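Local coordinates for peroxidase (PDB 6QZO), which binds heme b and, as a member of the DyP-type peroxidase family, probably uses it to oxidise substrates with hydrogen peroxide, at residues H124-F129 against R333-Q338; G108-A113 against H117-W122; L145-D150 against A156-V161; R66-W71 against V101-G106. All blocks are in the same frame, centred on the assembly; numbering follows the deposited sequence.

In the fold
Contacts 2, 3 and 4 lie within the N-terminal half of this two-half ferredoxin-like peroxidase, whereas contact 1 ties that half to the C-terminal, heme-binding one. Contacts 3 and 4 pack helices 152-165 and 61-78 on neighbouring strands 143-149 and 100-105 of one sheet; their centres are 13 Å apart and Leu145 packs on Trp71, Val101 and Val103. Strand 100-105 runs on into helix 107-113, so contact 4 meets contact 2 where Leu110 approaches Phe105. Contact 2 in turn meets contact 1 through Trp122, which packs beside Asp334 and Asp336. Contact 1 comes nearest the heme: the Leu126 side chain lies about 8 Å from it.

Contact 1 of 4, residues H124-F129 against R333-Q338; sequences HPLPPF and RDVDAQ
His124 and Asp336 are joined by a hydrogen bond from His124 NE2 to Asp336 OD2, 3.1 Å long, with an N-H...O angle of 150°. The side chains approach from opposite directions, and OD2 accepts through its syn lone pair while lying somewhat out of the imidazole plane; the carboxylate plane is turned 31° from the ring. Beside this polar pair is an apolar one: Leu126 CD2 meets Val335 CG1 at 3.5 Å, the two side chains crossing at about a right angle. Val335 is buried, and its CG1 stands anti to the backbone N (chi1 179°), the branch that reaches Leu126. The contact joins a proline-rich loop of the N-terminal half to the short helix 335-338 that follows strand 323-332 in the C-terminal half of the DyP-type fold.

The imidazole is held on its other nitrogen too, since His124 ND1 donates to Pro125 O over 2.7 Å, in the plane of the ring. Both ring nitrogens thus act as donors, consistent with a positively charged ring facing the Asp336 carboxylate; replaced by an alanine, the residue would probably leave Asp336 OD2 without its donor and Pro125 O without its ring partner. Further out, Asp334 is the N-cap of the helix, its OD1 accepting from Ala337 N at 3.3 Å. Asp334 N donates to Gln338 OE1 at 2.8 Å. Trp122 packs against Val335 and Asp336.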
loop_
_atom_site.group_PDB
_atom_site.type_symbol
_atom_site.label_atom_id
_atom_site.label_comp_id
_atom_site.label_asym_id
_atom_site.label_seq_id
_atom_site.Cartn_x
_atom_site.Cartn_y
_atom_site.Cartn_z
ATOM N N HIS A 124 -0.324 -22.248 20.103
ATOM C CA HIS A 124 -0.252 -23.315 19.076
ATOM C C HIS A 124 -1.104 -22.870 17.893
ATOM O O HIS A 124 -1.991 -22.039 18.055
ATOM C CB HIS A 124 -0.711 -24.674 19.660
ATOM C CG HIS A 124 -2.116 -24.667 20.160
ATOM N ND1 HIS A 124 -3.191 -24.527 19.317
ATOM C CD2 HIS A 124 -2.637 -24.769 21.391
ATOM C CE1 HIS A 124 -4.321 -24.525 20.011
ATOM N NE2 HIS A 124 -4.011 -24.671 21.287
ATOM N N PRO A 125 -0.868 -23.387 16.665
ATOM C CA PRO A 125 -1.759 -23.073 15.539
ATOM C C PRO A 125 -3.218 -23.379 15.896
ATOM O O PRO A 125 -3.465 -24.303 16.659
ATOM C CB PRO A 125 -1.267 -24.002 14.424
ATOM C CG PRO A 125 0.203 -24.271 14.788
ATOM C CD PRO A 125 0.259 -24.265 16.299
ATOM N N LEU A 126 -4.162 -22.604 15.362
ATOM C CA LEU A 126 -5.601 -22.918 15.539
ATOM C C LEU A 126 -5.825 -24.344 15.054
ATOM O O LEU A 126 -5.086 -24.829 14.203
ATOM C CB LEU A 126 -6.443 -21.908 14.755
ATOM C CG LEU A 126 -6.350 -20.464 15.250
ATOM C CD1 LEU A 126 -7.122 -19.546 14.323
ATOM C CD2 LEU A 126 -6.867 -20.326 16.664
ATOM N N PRO A 127 -6.816 -25.078 15.601
ATOM C CA PRO A 127 -7.172 -26.384 15.050
ATOM C C PRO A 127 -7.668 -26.192 13.617
ATOM O O PRO A 127 -8.094 -25.101 13.269
ATOM C CB PRO A 127 -8.255 -26.922 16.003
ATOM C CG PRO A 127 -8.793 -25.716 16.714
ATOM C CD PRO A 127 -7.667 -24.700 16.743
ATOM N N PRO A 128 -7.667 -27.234 12.765
ATOM C CA PRO A 128 -8.124 -27.082 11.381
ATOM C C PRO A 128 -9.658 -26.954 11.318
ATOM O O PRO A 128 -10.350 -27.526 12.146
ATOM C CB PRO A 128 -7.640 -28.367 10.692
ATOM C CG PRO A 128 -7.616 -29.403 11.815
ATOM C CD PRO A 128 -7.282 -28.624 13.087
ATOM N N PHE A 129 -10.149 -26.175 10.356
ATOM C CA PHE A 129 -11.595 -25.973 10.088
ATOM C C PHE A 129 -11.884 -26.384 8.644
ATOM O O PHE A 129 -10.997 -26.192 7.790
ATOM C CB PHE A 129 -11.977 -24.520 10.370
ATOM C CG PHE A 129 -11.776 -24.137 11.811
ATOM C CD1 PHE A 129 -12.637 -24.624 12.776
ATOM C CD2 PHE A 129 -10.719 -23.327 12.213
ATOM C CE1 PHE A 129 -12.435 -24.334 14.114
ATOM C CE2 PHE A 129 -10.552 -22.993 13.549
ATOM C CZ PHE A 129 -11.408 -23.505 14.498
ATOM N N ARG A 333 -7.331 -12.539 25.861
ATOM C CA ARG A 333 -6.526 -13.150 26.956
ATOM C C ARG A 333 -6.116 -14.572 26.541
ATOM O O ARG A 333 -4.938 -14.895 26.695
ATOM C CB ARG A 333 -7.294 -13.161 28.285
ATOM C CG ARG A 333 -6.468 -13.617 29.483
ATOM C CD ARG A 333 -7.260 -13.801 30.777
ATOM N NE ARG A 333 -8.722 -13.817 30.706
ATOM C CZ ARG A 333 -9.494 -14.895 30.515
ATOM N NH1 ARG A 333 -8.965 -16.103 30.380
ATOM N NH2 ARG A 333 -10.804 -14.758 30.475
ATOM N N ASP A 334 -7.054 -15.362 26.001
ATOM C CA ASP A 334 -6.888 -16.825 25.780
ATOM C C ASP A 334 -7.563 -17.213 24.459
ATOM O O ASP A 334 -8.801 -17.166 24.387
ATOM C CB ASP A 334 -7.421 -17.607 26.987
ATOM C CG ASP A 334 -7.323 -19.125 26.894
ATOM O OD1 ASP A 334 -7.146 -19.651 25.772
ATOM O OD2 ASP A 334 -7.448 -19.775 27.950
ATOM N N VAL A 335 -6.770 -17.618 23.460
ATOM C CA VAL A 335 -7.245 -17.954 22.079
ATOM C C VAL A 335 -8.281 -19.083 22.164
ATOM O O VAL A 335 -9.363 -18.939 21.581
ATOM C CB VAL A 335 -6.077 -18.346 21.158
ATOM C CG1 VAL A 335 -6.557 -18.705 19.760
ATOM C CG2 VAL A 335 -5.015 -17.254 21.092
ATOM N N ASP A 336 -7.946 -20.155 22.876
ATOM C CA ASP A 336 -8.737 -21.418 22.969
ATOM C C ASP A 336 -10.101 -21.162 23.612
ATOM O O ASP A 336 -11.079 -21.793 23.185
ATOM C CB ASP A 336 -7.981 -22.488 23.760
ATOM C CG ASP A 336 -6.957 -23.250 22.924
ATOM O OD1 ASP A 336 -7.204 -23.456 21.751
ATOM O OD2 ASP A 336 -5.946 -23.670 23.467
ATOM N N ALA A 337 -10.156 -20.304 24.639
ATOM C CA ALA A 337 -11.378 -20.027 25.426
ATOM C C ALA A 337 -12.264 -18.980 24.725
ATOM O O ALA A 337 -13.493 -19.003 24.955
ATOM C CB ALA A 337 -10.994 -19.569 26.810
ATOM N N GLN A 338 -11.684 -18.091 23.914
ATOM C CA GLN A 338 -12.333 -16.824 23.475
ATOM C C GLN A 338 -12.528 -16.815 21.951
ATOM O O GLN A 338 -13.694 -16.671 21.514
ATOM C CB GLN A 338 -11.510 -15.631 23.973
ATOM C CG GLN A 338 -11.363 -15.599 25.494
ATOM C CD GLN A 338 -10.764 -14.306 25.979
ATOM O OE1 GLN A 338 -9.616 -14.264 26.419
ATOM N NE2 GLN A 338 -11.533 -13.230 25.869
#

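Contact 2 of 4, residues G108-A113 against H117-W122; sequences GLLTAA and HRAPAW
Leu110 packs one methyl, CD2, against the backbone at Ala119, and nearly all of this small contact is gathered there. CD2 lies 3.4 Å from Ala119 CA and 3.5 Å from Ala119 N, and it also approaches the preceding carbonyl carbon, Arg118 C, at 3.8 Å. The Ala119 methyl sits slightly farther off, with CB 3.8 Å from Leu110 CD2. Leu110 CG stands anti to its own carbonyl carbon (chi1 -88°), which sends the isobutyl group from helix 107-113 toward the returning chain. This helix follows strand 100-105 in the N-terminal half, and the contact is structural packing away from the heme.

The looser side belongs to Arg118, whose side chain comes no nearer than 4.5 Å, from its CB to Leu110 CD2, and then leads away from the helix. One face of its guanidinium is met instead by His117 CE1, 3.7 Å above the plane and offset toward the rim. Leu380 of helix 378-381 touches both Leu110 and Arg118, bringing the end of the chain against the place where it turns back after helix 107-113. No hydrogen bond links the two segments: their cohesion here comes from van der Waals packing, while Arg118 NH2 finds its salt-bridge partner in the terminal carboxylate of Gly383 (OXT) and Arg118 O accepts from Trp224 NE1.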
loop_
_atom_site.group_PDB
_atom_site.type_symbol
_atom_site.label_atom_id
_atom_site.label_comp_id
_atom_site.label_asym_id
_atom_site.label_seq_id
_atom_site.Cartn_x
_atom_site.Cartn_y
_atom_site.Cartn_z
ATOM N N GLY A 108 7.783 -21.343 18.382
ATOM C CA GLY A 108 9.169 -21.581 17.941
ATOM C C GLY A 108 10.155 -20.667 18.642
ATOM O O GLY A 108 11.304 -21.094 18.832
ATOM N N LEU A 109 9.739 -19.456 19.022
ATOM C CA LEU A 109 10.628 -18.539 19.782
ATOM C C LEU A 109 10.907 -19.155 21.152
ATOM O O LEU A 109 12.076 -19.173 21.557
ATOM C CB LEU A 109 10.029 -17.144 19.932
ATOM C CG LEU A 109 10.970 -16.132 20.601
ATOM C CD1 LEU A 109 10.933 -14.770 19.914
ATOM C CD2 LEU A 109 10.636 -15.976 22.079
ATOM N N LEU A 110 9.875 -19.643 21.834
ATOM C CA LEU A 110 10.017 -20.227 23.194
ATOM C C LEU A 110 10.848 -21.506 23.104
ATOM O O LEU A 110 11.742 -21.693 23.944
ATOM C CB LEU A 110 8.634 -20.483 23.793
ATOM C CG LEU A 110 8.058 -19.284 24.536
ATOM C CD1 LEU A 110 7.589 -18.228 23.557
ATOM C CD2 LEU A 110 6.927 -19.696 25.455
ATOM N N THR A 111 10.599 -22.326 22.086
ATOM C CA THR A 111 11.398 -23.544 21.792
ATOM C C THR A 111 12.869 -23.152 21.653
ATOM O O THR A 111 13.703 -23.761 22.355
ATOM C CB THR A 111 10.885 -24.262 20.541
ATOM O OG1 THR A 111 9.537 -24.617 20.818
ATOM C CG2 THR A 111 11.673 -25.504 20.195
ATOM N N ALA A 112 13.174 -22.183 20.788
ATOM C CA ALA A 112 14.560 -21.790 20.444
ATOM C C ALA A 112 15.270 -21.261 21.695
ATOM O O ALA A 112 16.448 -21.574 21.849
ATOM C CB ALA A 112 14.555 -20.776 19.320
ATOM N N ALA A 113 14.560 -20.530 22.563
ATOM C CA ALA A 113 15.106 -19.957 23.821
ATOM C C ALA A 113 15.199 -21.014 24.932
ATOM O O ALA A 113 15.789 -20.672 25.986
ATOM C CB ALA A 113 14.252 -18.797 24.294
ATOM N N HIS A 117 8.403 -24.822 28.494
ATOM C CA HIS A 117 7.720 -24.947 29.810
ATOM C C HIS A 117 7.043 -23.624 30.205
ATOM O O HIS A 117 6.199 -23.655 31.124
ATOM C CB HIS A 117 8.712 -25.478 30.869
ATOM C CG HIS A 117 9.911 -24.612 31.066
ATOM N ND1 HIS A 117 9.924 -23.579 31.980
ATOM C CD2 HIS A 117 11.136 -24.617 30.476
ATOM C CE1 HIS A 117 11.099 -22.967 31.925
ATOM N NE2 HIS A 117 11.857 -23.581 31.009
ATOM N N ARG A 118 7.362 -22.506 29.543
ATOM C CA ARG A 118 6.736 -21.179 29.834
ATOM C C ARG A 118 5.635 -20.864 28.816
ATOM O O ARG A 118 4.976 -19.829 28.978
ATOM C CB ARG A 118 7.792 -20.071 29.870
ATOM C CG ARG A 118 8.829 -20.258 30.972
ATOM C CD ARG A 118 8.316 -19.902 32.352
ATOM N NE ARG A 118 9.427 -19.538 33.230
ATOM C CZ ARG A 118 9.816 -20.207 34.319
ATOM N NH1 ARG A 118 9.162 -21.292 34.712
ATOM N NH2 ARG A 118 10.864 -19.781 35.013
ATOM N N ALA A 119 5.415 -21.731 27.826
ATOM C CA ALA A 119 4.362 -21.571 26.793
ATOM C C ALA A 119 2.996 -21.668 27.458
ATOM O O ALA A 119 2.718 -22.644 28.146
ATOM C CB ALA A 119 4.500 -22.626 25.718
ATOM N N PRO A 120 2.089 -20.679 27.285
ATOM C CA PRO A 120 0.689 -20.881 27.666
ATOM C C PRO A 120 0.053 -22.008 26.834
ATOM O O PRO A 120 0.534 -22.275 25.741
ATOM C CB PRO A 120 0.024 -19.530 27.383
ATOM C CG PRO A 120 0.972 -18.825 26.416
ATOM C CD PRO A 120 2.355 -19.334 26.742
ATOM N N ALA A 121 -0.967 -22.670 27.378
ATOM C CA ALA A 121 -1.689 -23.805 26.757
ATOM C C ALA A 121 -2.227 -23.414 25.370
ATOM O O ALA A 121 -2.366 -24.298 24.507
ATOM C CB ALA A 121 -2.814 -24.259 27.657
ATOM N N TRP A 122 -2.534 -22.134 25.150
ATOM C CA TRP A 122 -3.169 -21.646 23.897
ATOM C C TRP A 122 -2.135 -21.234 22.831
ATOM O O TRP A 122 -2.556 -20.812 21.770
ATOM C CB TRP A 122 -4.153 -20.518 24.214
ATOM C CG TRP A 122 -3.630 -19.411 25.070
ATOM C CD1 TRP A 122 -3.927 -19.183 26.382
ATOM C CD2 TRP A 122 -2.734 -18.353 24.672
ATOM N NE1 TRP A 122 -3.282 -18.060 26.831
ATOM C CE2 TRP A 122 -2.549 -17.528 25.804
ATOM C CE3 TRP A 122 -2.062 -18.032 23.489
ATOM C CZ2 TRP A 122 -1.727 -16.406 25.777
ATOM C CZ3 TRP A 122 -1.249 -16.927 23.462
ATOM C CH2 TRP A 122 -1.073 -16.134 24.593
#

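Contact 3 of 4, residues L145-D150 against A156-V161; sequences LQVCAD and AHAVRV
Helix 152-165 lies against strand 143-149 with the CA atoms of Val147 and Val159 7.2 Å apart, the shortest CA separation between the two segments. Val147 points toward the helix and divides its two methyls between consecutive helix residues. Its CG1 meets Ala158 CB at 3.9 Å, whereas CG2 reaches Val159 CG2 at 4.2 Å. This division follows from the first torsion: CG1 is anti to the backbone N (chi1 -168°) and CG2 anti to the carbonyl carbon, so that the branches spread apart. The Val147 and Val159 side chains cross obliquely. Ala158 also points toward the strand, and its small size probably lets the larger valine sit close to the helix.

Strand 143-149 lies between 100-105 and 47-55 in the antiparallel sheet of the N-terminal half, and the helix packs across one face of that sheet, as in the ferredoxin-like halves of DyP-type peroxidases. Val159 also touches Ala49 of strand 47-55, extending the packing to the adjacent strand. On another side of the helix, Arg160 forms salt bridges with Asp241 and Asp244 of the second subunit. All three residues that touch across the two segments are buried and apolar, and no hydrogen bond crosses between them. The chemistry implies that helix and strand are held together at this point by excluding water from methyl surfaces.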
loop_
_atom_site.group_PDB
_atom_site.type_symbol
_atom_site.label_atom_id
_atom_site.label_comp_id
_atom_site.label_asym_id
_atom_site.label_seq_id
_atom_site.Cartn_x
_atom_site.Cartn_y
_atom_site.Cartn_z
ATOM N N LEU A 145 6.218 -8.724 14.093
ATOM C CA LEU A 145 6.132 -7.273 14.375
ATOM C C LEU A 145 4.874 -6.742 13.687
ATOM O O LEU A 145 4.837 -6.727 12.442
ATOM C CB LEU A 145 7.396 -6.597 13.834
ATOM C CG LEU A 145 8.710 -7.144 14.401
ATOM C CD1 LEU A 145 9.891 -6.599 13.616
ATOM C CD2 LEU A 145 8.824 -6.812 15.870
ATOM N N GLN A 146 3.865 -6.349 14.464
ATOM C CA GLN A 146 2.751 -5.550 13.908
ATOM C C GLN A 146 3.219 -4.102 13.898
ATOM O O GLN A 146 3.335 -3.514 14.999
ATOM C CB GLN A 146 1.462 -5.699 14.711
ATOM C CG GLN A 146 0.333 -4.845 14.142
ATOM C CD GLN A 146 -0.847 -4.786 15.070
ATOM O OE1 GLN A 146 -1.713 -5.652 15.052
ATOM N NE2 GLN A 146 -0.884 -3.747 15.887
ATOM N N VAL A 147 3.498 -3.571 12.707
ATOM C CA VAL A 147 3.980 -2.174 12.510
ATOM C C VAL A 147 2.825 -1.367 11.922
ATOM O O VAL A 147 2.340 -1.720 10.793
ATOM C CB VAL A 147 5.224 -2.122 11.607
ATOM C CG1 VAL A 147 5.895 -0.754 11.642
ATOM C CG2 VAL A 147 6.216 -3.204 11.984
ATOM N N CYS A 148 2.388 -0.351 12.674
ATOM C CA CYS A 148 1.220 0.499 12.346
ATOM C C CYS A 148 1.641 1.965 12.322
ATOM O O CYS A 148 2.377 2.357 13.245
ATOM C CB CYS A 148 0.130 0.339 13.390
ATOM S SG CYS A 148 -0.668 -1.273 13.298
ATOM N N ALA A 149 1.145 2.728 11.346
ATOM C CA ALA A 149 1.402 4.181 11.220
ATOM C C ALA A 149 0.385 4.846 10.291
ATOM O O ALA A 149 -0.264 4.151 9.489
ATOM C CB ALA A 149 2.812 4.427 10.748
ATOM N N ASP A 150 0.271 6.165 10.402
ATOM C CA ASP A 150 -0.615 7.010 9.564
ATOM C C ASP A 150 0.127 7.467 8.306
ATOM O O ASP A 150 -0.421 8.341 7.611
ATOM C CB ASP A 150 -1.125 8.216 10.359
ATOM C CG ASP A 150 -2.378 7.933 11.148
ATOM O OD1 ASP A 150 -3.148 7.036 10.717
ATOM O OD2 ASP A 150 -2.575 8.606 12.180
ATOM N N ALA A 156 7.354 1.977 5.881
ATOM C CA ALA A 156 8.375 1.347 5.016
ATOM C C ALA A 156 9.730 1.450 5.714
ATOM O O ALA A 156 10.472 0.454 5.754
ATOM C CB ALA A 156 8.409 2.010 3.670
ATOM N N HIS A 157 10.050 2.622 6.254
ATOM C CA HIS A 157 11.340 2.857 6.948
ATOM C C HIS A 157 11.439 1.968 8.185
ATOM O O HIS A 157 12.441 1.242 8.296
ATOM C CB HIS A 157 11.519 4.308 7.357
ATOM C CG HIS A 157 12.870 4.536 7.929
ATOM N ND1 HIS A 157 14.006 4.235 7.220
ATOM C CD2 HIS A 157 13.272 4.990 9.126
ATOM C CE1 HIS A 157 15.058 4.521 7.963
ATOM N NE2 HIS A 157 14.633 4.981 9.135
ATOM N N ALA A 158 10.451 2.040 9.078
ATOM C CA ALA A 158 10.414 1.244 10.322
ATOM C C ALA A 158 10.663 -0.228 9.998
ATOM O O ALA A 158 11.536 -0.850 10.632
ATOM C CB ALA A 158 9.093 1.428 11.007
ATOM N N VAL A 159 9.916 -0.762 9.032
ATOM C CA VAL A 159 10.013 -2.188 8.603
ATOM C C VAL A 159 11.444 -2.467 8.135
ATOM O O VAL A 159 11.999 -3.532 8.500
ATOM C CB VAL A 159 8.968 -2.501 7.512
ATOM C CG1 VAL A 159 9.270 -3.789 6.758
ATOM C CG2 VAL A 159 7.554 -2.525 8.089
ATOM N N ARG A 160 12.027 -1.575 7.339
ATOM C CA ARG A 160 13.414 -1.746 6.809
ATOM C C ARG A 160 14.384 -1.810 7.999
ATOM O O ARG A 160 15.254 -2.706 8.017
ATOM C CB ARG A 160 13.735 -0.607 5.831
ATOM C CG ARG A 160 15.183 -0.544 5.352
ATOM C CD ARG A 160 15.542 -1.657 4.403
ATOM N NE ARG A 160 16.928 -1.638 3.954
ATOM C CZ ARG A 160 17.532 -2.652 3.325
ATOM N NH1 ARG A 160 16.865 -3.760 3.053
ATOM N NH2 ARG A 160 18.813 -2.587 3.004
ATOM N N VAL A 161 14.253 -0.903 8.967
ATOM C CA VAL A 161 15.191 -0.813 10.126
ATOM C C VAL A 161 15.054 -2.075 10.978
ATOM O O VAL A 161 16.095 -2.690 11.278
ATOM C CB VAL A 161 14.957 0.468 10.940
ATOM C CG1 VAL A 161 15.668 0.423 12.281
ATOM C CG2 VAL A 161 15.384 1.708 10.145
#

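Contact 4 of 4, residues R66-W71 against V101-G106; sequences RLLRVW and VTVGFG
This is a buried, wholly apolar helix-to-sheet contact, in which Leu68 of helix 61-78 packs onto Val103 and Phe105 of strand 100-105. The leucine points toward the strand and uses both of its methyls. CD2 is 3.7 Å from Phe105 CE1, and CD1 is 3.9 Å from Phe105 CZ, so the branched end spans the outer corner of the ring. The leucine and phenylalanine side chains approach from opposite directions, with CD2 oblique to the aromatic plane. Phe105 CG lies beside its backbone N (chi1 -54°), an orientation that carries the ring toward the helix.

Leu68 CD2 reaches Val103 CG1 more loosely, at 4.3 Å. Val103 and Phe105 are alternate residues of the strand, placing both side chains on the helix-facing side of the four-stranded antiparallel sheet in the N-terminal ferredoxin-like half. Nearby, Trp71 also points toward the strand and packs on Val143 and Leu145 of the neighbouring strand, while its NE1 donates to Leu162 O. Helix 378-381 also meets this cluster, Leu381 touching Leu68 and Leu380 touching Phe105.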
loop_
_atom_site.group_PDB
_atom_site.type_symbol
_atom_site.label_atom_id
_atom_site.label_comp_id
_atom_site.label_asym_id
_atom_site.label_seq_id
_atom_site.Cartn_x
_atom_site.Cartn_y
_atom_site.Cartn_z
ATOM N N ARG A 66 19.186 -10.823 22.632
ATOM C CA ARG A 66 19.868 -9.762 21.840
ATOM C C ARG A 66 18.868 -9.143 20.849
ATOM O O ARG A 66 18.734 -7.903 20.824
ATOM C CB ARG A 66 21.091 -10.339 21.116
ATOM C CG ARG A 66 21.921 -9.308 20.365
ATOM C CD ARG A 66 22.602 -8.287 21.274
ATOM N NE ARG A 66 23.239 -7.220 20.501
ATOM C CZ ARG A 66 24.195 -6.408 20.958
ATOM N NH1 ARG A 66 24.657 -6.539 22.191
ATOM N NH2 ARG A 66 24.695 -5.461 20.178
ATOM N N LEU A 67 18.172 -9.976 20.082
ATOM C CA LEU A 67 17.194 -9.531 19.058
ATOM C C LEU A 67 16.144 -8.605 19.690
ATOM O O LEU A 67 15.909 -7.520 19.153
ATOM C CB LEU A 67 16.521 -10.767 18.460
ATOM C CG LEU A 67 15.472 -10.471 17.402
ATOM C CD1 LEU A 67 16.062 -9.642 16.273
ATOM C CD2 LEU A 67 14.884 -11.768 16.846
ATOM N N LEU A 68 15.522 -9.041 20.782
ATOM C CA LEU A 68 14.481 -8.261 21.512
ATOM C C LEU A 68 15.066 -6.956 22.048
ATOM O O LEU A 68 14.326 -5.954 22.123
ATOM C CB LEU A 68 13.920 -9.100 22.663
ATOM C CG LEU A 68 13.184 -10.365 22.248
ATOM C CD1 LEU A 68 12.712 -11.127 23.481
ATOM C CD2 LEU A 68 12.013 -10.038 21.319
ATOM N N ARG A 69 16.332 -6.980 22.451
ATOM C CA ARG A 69 16.996 -5.793 23.046
ATOM C C ARG A 69 17.303 -4.774 21.949
ATOM O O ARG A 69 17.046 -3.590 22.192
ATOM C CB ARG A 69 18.274 -6.180 23.780
ATOM C CG ARG A 69 18.066 -6.797 25.163
ATOM C CD ARG A 69 19.450 -6.906 25.765
ATOM N NE ARG A 69 19.529 -7.597 27.039
ATOM C CZ ARG A 69 19.693 -7.014 28.223
ATOM N NH1 ARG A 69 19.742 -5.697 28.347
ATOM N NH2 ARG A 69 19.739 -7.756 29.315
ATOM N N VAL A 70 17.852 -5.195 20.805
ATOM C CA VAL A 70 18.143 -4.249 19.682
ATOM C C VAL A 70 16.811 -3.684 19.156
ATOM O O VAL A 70 16.755 -2.482 18.864
ATOM C CB VAL A 70 19.010 -4.856 18.562
ATOM C CG1 VAL A 70 20.401 -5.205 19.071
ATOM C CG2 VAL A 70 18.369 -6.068 17.911
ATOM N N TRP A 71 15.766 -4.507 19.090
ATOM C CA TRP A 71 14.421 -4.071 18.626
ATOM C C TRP A 71 13.837 -3.043 19.599
ATOM O O TRP A 71 13.225 -2.071 19.135
ATOM C CB TRP A 71 13.483 -5.258 18.453
ATOM C CG TRP A 71 13.587 -5.927 17.120
ATOM C CD1 TRP A 71 14.226 -5.476 15.999
ATOM C CD2 TRP A 71 12.971 -7.175 16.758
ATOM N NE1 TRP A 71 14.070 -6.375 14.987
ATOM C CE2 TRP A 71 13.300 -7.423 15.414
ATOM C CE3 TRP A 71 12.203 -8.115 17.447
ATOM C CZ2 TRP A 71 12.876 -8.565 14.740
ATOM C CZ3 TRP A 71 11.787 -9.245 16.782
ATOM C CH2 TRP A 71 12.127 -9.465 15.453
ATOM N N VAL A 101 4.903 -0.361 17.152
ATOM C CA VAL A 101 5.412 -1.728 16.866
ATOM C C VAL A 101 4.912 -2.595 18.007
ATOM O O VAL A 101 5.160 -2.202 19.169
ATOM C CB VAL A 101 6.948 -1.771 16.766
ATOM C CG1 VAL A 101 7.467 -3.167 16.424
ATOM C CG2 VAL A 101 7.453 -0.757 15.753
ATOM N N THR A 102 4.177 -3.660 17.699
ATOM C CA THR A 102 3.683 -4.656 18.681
ATOM C C THR A 102 4.421 -5.963 18.397
ATOM O O THR A 102 4.391 -6.396 17.210
ATOM C CB THR A 102 2.162 -4.813 18.578
ATOM O OG1 THR A 102 1.548 -3.514 18.578
ATOM C CG2 THR A 102 1.589 -5.667 19.684
ATOM N N VAL A 103 5.098 -6.519 19.410
ATOM C CA VAL A 103 5.917 -7.760 19.276
ATOM C C VAL A 103 5.106 -8.936 19.814
ATOM O O VAL A 103 4.614 -8.856 20.955
ATOM C CB VAL A 103 7.252 -7.641 20.036
ATOM C CG1 VAL A 103 8.160 -8.834 19.782
ATOM C CG2 VAL A 103 7.961 -6.345 19.689
ATOM N N GLY A 104 4.992 -9.988 19.008
ATOM C CA GLY A 104 4.325 -11.248 19.383
ATOM C C GLY A 104 5.293 -12.394 19.200
ATOM O O GLY A 104 6.124 -12.338 18.253
ATOM N N PHE A 105 5.200 -13.388 20.073
ATOM C CA PHE A 105 6.069 -14.589 20.068
ATOM C C PHE A 105 5.236 -15.799 19.656
ATOM O O PHE A 105 4.171 -16.026 20.247
ATOM C CB PHE A 105 6.682 -14.851 21.442
ATOM C CG PHE A 105 7.429 -13.702 22.066
ATOM C CD1 PHE A 105 8.060 -12.743 21.283
ATOM C CD2 PHE A 105 7.547 -13.626 23.451
ATOM C CE1 PHE A 105 8.766 -11.708 21.885
ATOM C CE2 PHE A 105 8.260 -12.595 24.040
ATOM C CZ PHE A 105 8.861 -11.635 23.259
ATOM N N GLY A 106 5.716 -16.509 18.640
ATOM C CA GLY A 106 5.195 -17.818 18.234
ATOM C C GLY A 106 5.867 -18.907 19.059
ATOM O O GLY A 106 6.886 -18.657 19.701
#